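Local coordinates for nonstructural protein 2 (Human rotavirus C, PDB 2GU0) that probably binds single-stranded RNA and hydrolyses nucleoside and RNA 5'-triphosphates as an octamer, helping to build the viroplasms in which the viral genome is replicated and packaged, at residues I206-H218 with L225-L238. Residues are numbered along the deposited sequence; the frame is centred on the assembly and turned at random.
Sequences IRYNFNKFAAISH and LVLHSQLMSHAERL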
loop_
_atom_site.group_PDB
_atom_site.type_symbol
_atom_site.label_atom_id
_atom_site.label_comp_id
_atom_site.label_asym_id
_atom_site.label_seq_id
_atom_site.Cartn_x
_atom_site.Cartn_y
_atom_site.Cartn_z
ATOM N N ILE A 206 6.513 -13.108 44.683
ATOM C CA ILE A 206 7.531 -13.193 43.642
ATOM C C ILE A 206 8.262 -14.527 43.599
ATOM O O ILE A 206 8.897 -14.857 42.597
ATOM C CB ILE A 206 8.581 -12.049 43.732
ATOM C CG1 ILE A 206 9.251 -12.045 45.103
ATOM C CG2 ILE A 206 7.923 -10.706 43.429
ATOM C CD1 ILE A 206 10.330 -10.995 45.230
ATOM N N ARG A 207 8.181 -15.305 44.673
ATOM C CA ARG A 207 8.854 -16.595 44.654
ATOM C C ARG A 207 8.137 -17.492 43.671
ATOM O O ARG A 207 8.770 -18.204 42.896
ATOM C CB ARG A 207 8.852 -17.250 46.024
ATOM C CG ARG A 207 10.042 -16.907 46.885
ATOM C CD ARG A 207 10.454 -18.112 47.722
ATOM N NE ARG A 207 11.579 -18.827 47.124
ATOM C CZ ARG A 207 11.879 -20.099 47.363
ATOM N NH1 ARG A 207 11.133 -20.823 48.191
ATOM N NH2 ARG A 207 12.938 -20.645 46.776
ATOM N N TYR A 208 6.811 -17.440 43.693
ATOM C CA TYR A 208 6.013 -18.259 42.795
ATOM C C TYR A 208 5.877 -17.675 41.373
ATOM O O TYR A 208 5.890 -18.421 40.392
ATOM C CB TYR A 208 4.629 -18.499 43.413
ATOM C CG TYR A 208 3.718 -19.329 42.550
ATOM C CD1 TYR A 208 3.887 -20.708 42.440
ATOM C CD2 TYR A 208 2.709 -18.729 41.804
ATOM C CE1 TYR A 208 3.072 -21.468 41.601
ATOM C CE2 TYR A 208 1.892 -19.475 40.968
ATOM C CZ TYR A 208 2.077 -20.842 40.864
ATOM O OH TYR A 208 1.270 -21.567 40.015
ATOM N N ASN A 209 5.775 -16.351 41.260
ATOM C CA ASN A 209 5.626 -15.695 39.950
ATOM C C ASN A 209 6.916 -15.353 39.195
ATOM O O ASN A 209 6.879 -15.100 37.992
ATOM C CB ASN A 209 4.793 -14.426 40.101
ATOM C CG ASN A 209 3.338 -14.725 40.309
ATOM O OD1 ASN A 209 2.614 -15.013 39.350
ATOM N ND2 ASN A 209 2.892 -14.688 41.569
ATOM N N PHE A 210 8.042 -15.323 39.902
ATOM C CA PHE A 210 9.336 -15.016 39.302
ATOM C C PHE A 210 10.363 -15.913 39.974
ATOM O O PHE A 210 11.344 -15.425 40.528
ATOM C CB PHE A 210 9.727 -13.558 39.558
ATOM C CG PHE A 210 8.741 -12.552 39.037
ATOM C CD1 PHE A 210 7.530 -12.339 39.691
ATOM C CD2 PHE A 210 9.015 -11.827 37.881
ATOM C CE1 PHE A 210 6.607 -11.421 39.205
ATOM C CE2 PHE A 210 8.095 -10.906 37.386
ATOM C CZ PHE A 210 6.886 -10.704 38.052
ATOM N N ASN A 211 10.141 -17.224 39.923
ATOM C CA ASN A 211 11.050 -18.151 40.582
ATOM C C ASN A 211 12.459 -18.150 40.013
ATOM O O ASN A 211 13.410 -18.453 40.725
ATOM C CB ASN A 211 10.471 -19.579 40.585
ATOM C CG ASN A 211 10.778 -20.353 39.315
ATOM O OD1 ASN A 211 10.184 -20.113 38.263
ATOM N ND2 ASN A 211 11.712 -21.297 39.413
ATOM N N LYS A 212 12.602 -17.800 38.739
ATOM C CA LYS A 212 13.923 -17.762 38.105
ATOM C C LYS A 212 14.727 -16.517 38.500
ATOM O O LYS A 212 15.924 -16.414 38.205
ATOM C CB LYS A 212 13.782 -17.787 36.578
ATOM C CG LYS A 212 13.412 -19.129 35.982
ATOM C CD LYS A 212 13.320 -19.011 34.468
ATOM C CE LYS A 212 13.182 -20.373 33.786
ATOM N NZ LYS A 212 12.995 -20.263 32.293
ATOM N N PHE A 213 14.075 -15.582 39.181
ATOM C CA PHE A 213 14.720 -14.333 39.565
ATOM C C PHE A 213 15.036 -14.133 41.033
ATOM O O PHE A 213 14.545 -14.840 41.902
ATOM C CB PHE A 213 13.866 -13.155 39.116
ATOM C CG PHE A 213 13.474 -13.204 37.681
ATOM C CD1 PHE A 213 12.537 -14.118 37.239
ATOM C CD2 PHE A 213 14.012 -12.307 36.774
ATOM C CE1 PHE A 213 12.138 -14.135 35.928
ATOM C CE2 PHE A 213 13.614 -12.323 35.452
ATOM C CZ PHE A 213 12.670 -13.243 35.032
ATOM N N ALA A 214 15.865 -13.132 41.288
ATOM C CA ALA A 214 16.265 -12.761 42.636
ATOM C C ALA A 214 16.154 -11.246 42.705
ATOM O O ALA A 214 16.700 -10.539 41.865
ATOM C CB ALA A 214 17.697 -13.198 42.906
ATOM N N ALA A 215 15.426 -10.754 43.694
ATOM C CA ALA A 215 15.245 -9.328 43.860
ATOM C C ALA A 215 16.439 -8.777 44.611
ATOM O O ALA A 215 16.676 -9.145 45.767
ATOM C CB ALA A 215 13.978 -9.062 44.627
ATOM N N ILE A 216 17.194 -7.901 43.951
ATOM C CA ILE A 216 18.376 -7.297 44.557
ATOM C C ILE A 216 18.233 -5.784 44.707
ATOM O O ILE A 216 17.243 -5.193 44.273
ATOM C CB ILE A 216 19.640 -7.576 43.716
ATOM C CG1 ILE A 216 19.500 -6.939 42.339
ATOM C CG2 ILE A 216 19.860 -9.070 43.573
ATOM C CD1 ILE A 216 20.688 -7.183 41.429
ATOM N N SER A 217 19.222 -5.165 45.342
ATOM C CA SER A 217 19.233 -3.722 45.512
ATOM C C SER A 217 20.642 -3.199 45.360
ATOM O O SER A 217 21.579 -3.758 45.925
ATOM C CB SER A 217 18.720 -3.313 46.883
ATOM O OG SER A 217 18.946 -1.926 47.084
ATOM N N HIS A 218 20.784 -2.126 44.587
ATOM C CA HIS A 218 22.079 -1.510 44.368
ATOM C C HIS A 218 22.305 -0.458 45.455
ATOM O O HIS A 218 23.139 0.428 45.305
ATOM C CB HIS A 218 22.135 -0.848 42.991
ATOM C CG HIS A 218 21.901 -1.789 41.846
ATOM N ND1 HIS A 218 22.639 -2.940 41.663
ATOM C CD2 HIS A 218 21.038 -1.725 40.801
ATOM C CE1 HIS A 218 22.242 -3.543 40.554
ATOM N NE2 HIS A 218 21.272 -2.828 40.013
ATOM N N LEU A 225 14.617 -7.395 39.691
ATOM C CA LEU A 225 14.466 -8.844 39.627
ATOM C C LEU A 225 15.393 -9.286 38.501
ATOM O O LEU A 225 15.164 -8.935 37.343
ATOM C CB LEU A 225 13.020 -9.230 39.287
ATOM C CG LEU A 225 12.009 -9.057 40.422
ATOM C CD1 LEU A 225 10.611 -9.249 39.903
ATOM C CD2 LEU A 225 12.303 -10.056 41.521
ATOM N N VAL A 226 16.441 -10.033 38.841
ATOM C CA VAL A 226 17.399 -10.486 37.843
ATOM C C VAL A 226 17.464 -12.000 37.780
ATOM O O VAL A 226 17.069 -12.680 38.725
ATOM C CB VAL A 226 18.803 -9.926 38.139
ATOM C CG1 VAL A 226 18.754 -8.412 38.129
ATOM C CG2 VAL A 226 19.302 -10.416 39.493
ATOM N N LEU A 227 17.946 -12.530 36.661
ATOM C CA LEU A 227 18.052 -13.976 36.499
ATOM C C LEU A 227 19.141 -14.528 37.406
ATOM O O LEU A 227 20.193 -13.902 37.560
ATOM C CB LEU A 227 18.381 -14.340 35.046
ATOM C CG LEU A 227 17.284 -14.712 34.037
ATOM C CD1 LEU A 227 15.924 -14.618 34.680
ATOM C CD2 LEU A 227 17.387 -13.809 32.823
ATOM N N HIS A 228 18.890 -15.694 38.004
ATOM C CA HIS A 228 19.881 -16.313 38.882
ATOM C C HIS A 228 21.214 -16.399 38.142
ATOM O O HIS A 228 22.285 -16.219 38.730
ATOM C CB HIS A 228 19.431 -17.713 39.311
ATOM C CG HIS A 228 18.265 -17.721 40.253
ATOM N ND1 HIS A 228 18.220 -16.943 41.390
ATOM C CD2 HIS A 228 17.118 -18.441 40.248
ATOM C CE1 HIS A 228 17.098 -17.184 42.044
ATOM N NE2 HIS A 228 16.412 -18.090 41.372
ATOM N N SER A 229 21.138 -16.660 36.841
ATOM C CA SER A 229 22.326 -16.750 36.003
ATOM C C SER A 229 22.885 -15.360 35.730
ATOM O O SER A 229 23.479 -15.117 34.693
ATOM C CB SER A 229 21.980 -17.420 34.672
ATOM O OG SER A 229 21.128 -16.595 33.893
ATOM N N GLN A 230 22.682 -14.439 36.659
ATOM C CA GLN A 230 23.172 -13.072 36.496
ATOM C C GLN A 230 23.511 -12.510 37.853
ATOM O O GLN A 230 24.202 -11.507 37.967
ATOM C CB GLN A 230 22.101 -12.181 35.869
ATOM C CG GLN A 230 21.672 -12.577 34.477
ATOM C CD GLN A 230 22.786 -12.434 33.478
ATOM O OE1 GLN A 230 23.443 -11.382 33.403
ATOM N NE2 GLN A 230 23.009 -13.482 32.692
ATOM N N LEU A 231 22.994 -13.164 38.881
ATOM C CA LEU A 231 23.214 -12.746 40.252
ATOM C C LEU A 231 24.684 -12.382 40.511
ATOM O O LEU A 231 24.963 -11.370 41.151
ATOM C CB LEU A 231 22.726 -13.852 41.197
ATOM C CG LEU A 231 22.391 -13.469 42.638
ATOM C CD1 LEU A 231 21.651 -12.140 42.685
ATOM C CD2 LEU A 231 21.553 -14.570 43.253
ATOM N N MET A 232 25.616 -13.192 40.005
ATOM C CA MET A 232 27.043 -12.910 40.180
ATOM C C MET A 232 27.389 -11.525 39.634
ATOM O O MET A 232 27.791 -10.636 40.380
ATOM C CB MET A 232 27.899 -13.955 39.459
ATOM C CG MET A 232 28.168 -15.217 40.263
ATOM S SD MET A 232 29.143 -14.923 41.757
ATOM C CE MET A 232 30.752 -14.742 41.019
ATOM N N SER A 233 27.228 -11.358 38.324
ATOM C CA SER A 233 27.503 -10.098 37.640
ATOM C C SER A 233 27.118 -8.866 38.440
ATOM O O SER A 233 27.941 -7.993 38.683
ATOM C CB SER A 233 26.769 -10.071 36.310
ATOM O OG SER A 233 27.122 -11.204 35.548
ATOM N N HIS A 234 25.855 -8.791 38.828
ATOM C CA HIS A 234 25.369 -7.664 39.603
ATOM C C HIS A 234 26.105 -7.605 40.927
ATOM O O HIS A 234 26.279 -6.533 41.508
ATOM C CB HIS A 234 23.871 -7.817 39.846
ATOM C CG HIS A 234 23.051 -7.688 38.605
ATOM N ND1 HIS A 234 22.661 -6.470 38.097
ATOM C CD2 HIS A 234 22.582 -8.624 37.747
ATOM C CE1 HIS A 234 21.986 -6.659 36.978
ATOM N NE2 HIS A 234 21.924 -7.957 36.743
ATOM N N ALA A 235 26.532 -8.770 41.402
ATOM C CA ALA A 235 27.255 -8.852 42.658
ATOM C C ALA A 235 28.640 -8.258 42.469
ATOM O O ALA A 235 29.129 -7.539 43.333
ATOM C CB ALA A 235 27.359 -10.298 43.112
ATOM N N GLU A 236 29.266 -8.554 41.333
ATOM C CA GLU A 236 30.595 -8.035 41.036
ATOM C C GLU A 236 30.551 -6.522 40.838
ATOM O O GLU A 236 31.365 -5.793 41.406
ATOM C CB GLU A 236 31.153 -8.701 39.785
ATOM C CG GLU A 236 31.024 -10.207 39.803
ATOM C CD GLU A 236 31.978 -10.886 38.838
ATOM O OE1 GLU A 236 32.132 -10.387 37.700
ATOM O OE2 GLU A 236 32.564 -11.927 39.215
ATOM N N ARG A 237 29.602 -6.058 40.028
ATOM C CA ARG A 237 29.439 -4.631 39.769
ATOM C C ARG A 237 29.365 -3.860 41.076
ATOM O O ARG A 237 30.097 -2.893 41.278
ATOM C CB ARG A 237 28.147 -4.355 39.001
ATOM C CG ARG A 237 28.162 -4.619 37.512
ATOM C CD ARG A 237 26.766 -4.329 36.972
ATOM N NE ARG A 237 26.696 -4.261 35.517
ATOM C CZ ARG A 237 25.610 -3.878 34.852
ATOM N NH1 ARG A 237 24.515 -3.533 35.521
ATOM N NH2 ARG A 237 25.617 -3.832 33.526
ATOM N N LEU A 238 28.462 -4.279 41.956
ATOM C CA LEU A 238 28.289 -3.604 43.234
ATOM C C LEU A 238 29.586 -3.620 44.020
ATOM O O LEU A 238 29.827 -2.743 44.843
ATOM C CB LEU A 238 27.175 -4.268 44.049
ATOM C CG LEU A 238 26.784 -3.539 45.338
ATOM C CD1 LEU A 238 26.400 -2.102 45.022
ATOM C CD2 LEU A 238 25.630 -4.255 46.011
#
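Leu225 splits its isobutyl group between two neighbours: CD1 sits over one face of the Phe210 ring, 3.9 Å from its centroid, while CD2 lies against CB of Ala215. Tyr184, on the next strand, meets the rings of Phe210 and Phe213 edge-to-face and so extends this apolar face. Val226 pairs with Ala214 through two backbone hydrogen bonds, Val226 N to Ala214 O (3.1 Å) and Ala214 N to Val226 O (2.9 Å), which zip up the hairpin of strands 213-216 and 222-227, in which 213-216 is the outermost strand of the chain's antiparallel sheet, in a domain of the HIT clan. Leu227 swings its CD1 back over a face of the Phe213 ring, the two side chains running the same way. The ladder runs one step past the strand with His228 N to Lys212 O, nearly straight at the carbonyl. The imidazole, its CG beside the backbone N (chi1 -70°), folds back over that same oxygen and donates its NE2 N-H to Asn211 O at 3.1 Å, a bent bond tilted out of the ring plane. Leu231 CD1 reaches Ile216 CG2 at 3.7 Å, and His234 presents CB to Ile216 CD1. The edge of the His218 ring faces His234 ND1, and Leu238 closes the row near Ser217 and His218. The chemistry implies an apolar hairpin core, its turn gripped by His228 at one end; at the other stands His218, probably part of the nucleotide site, with His234 beside it.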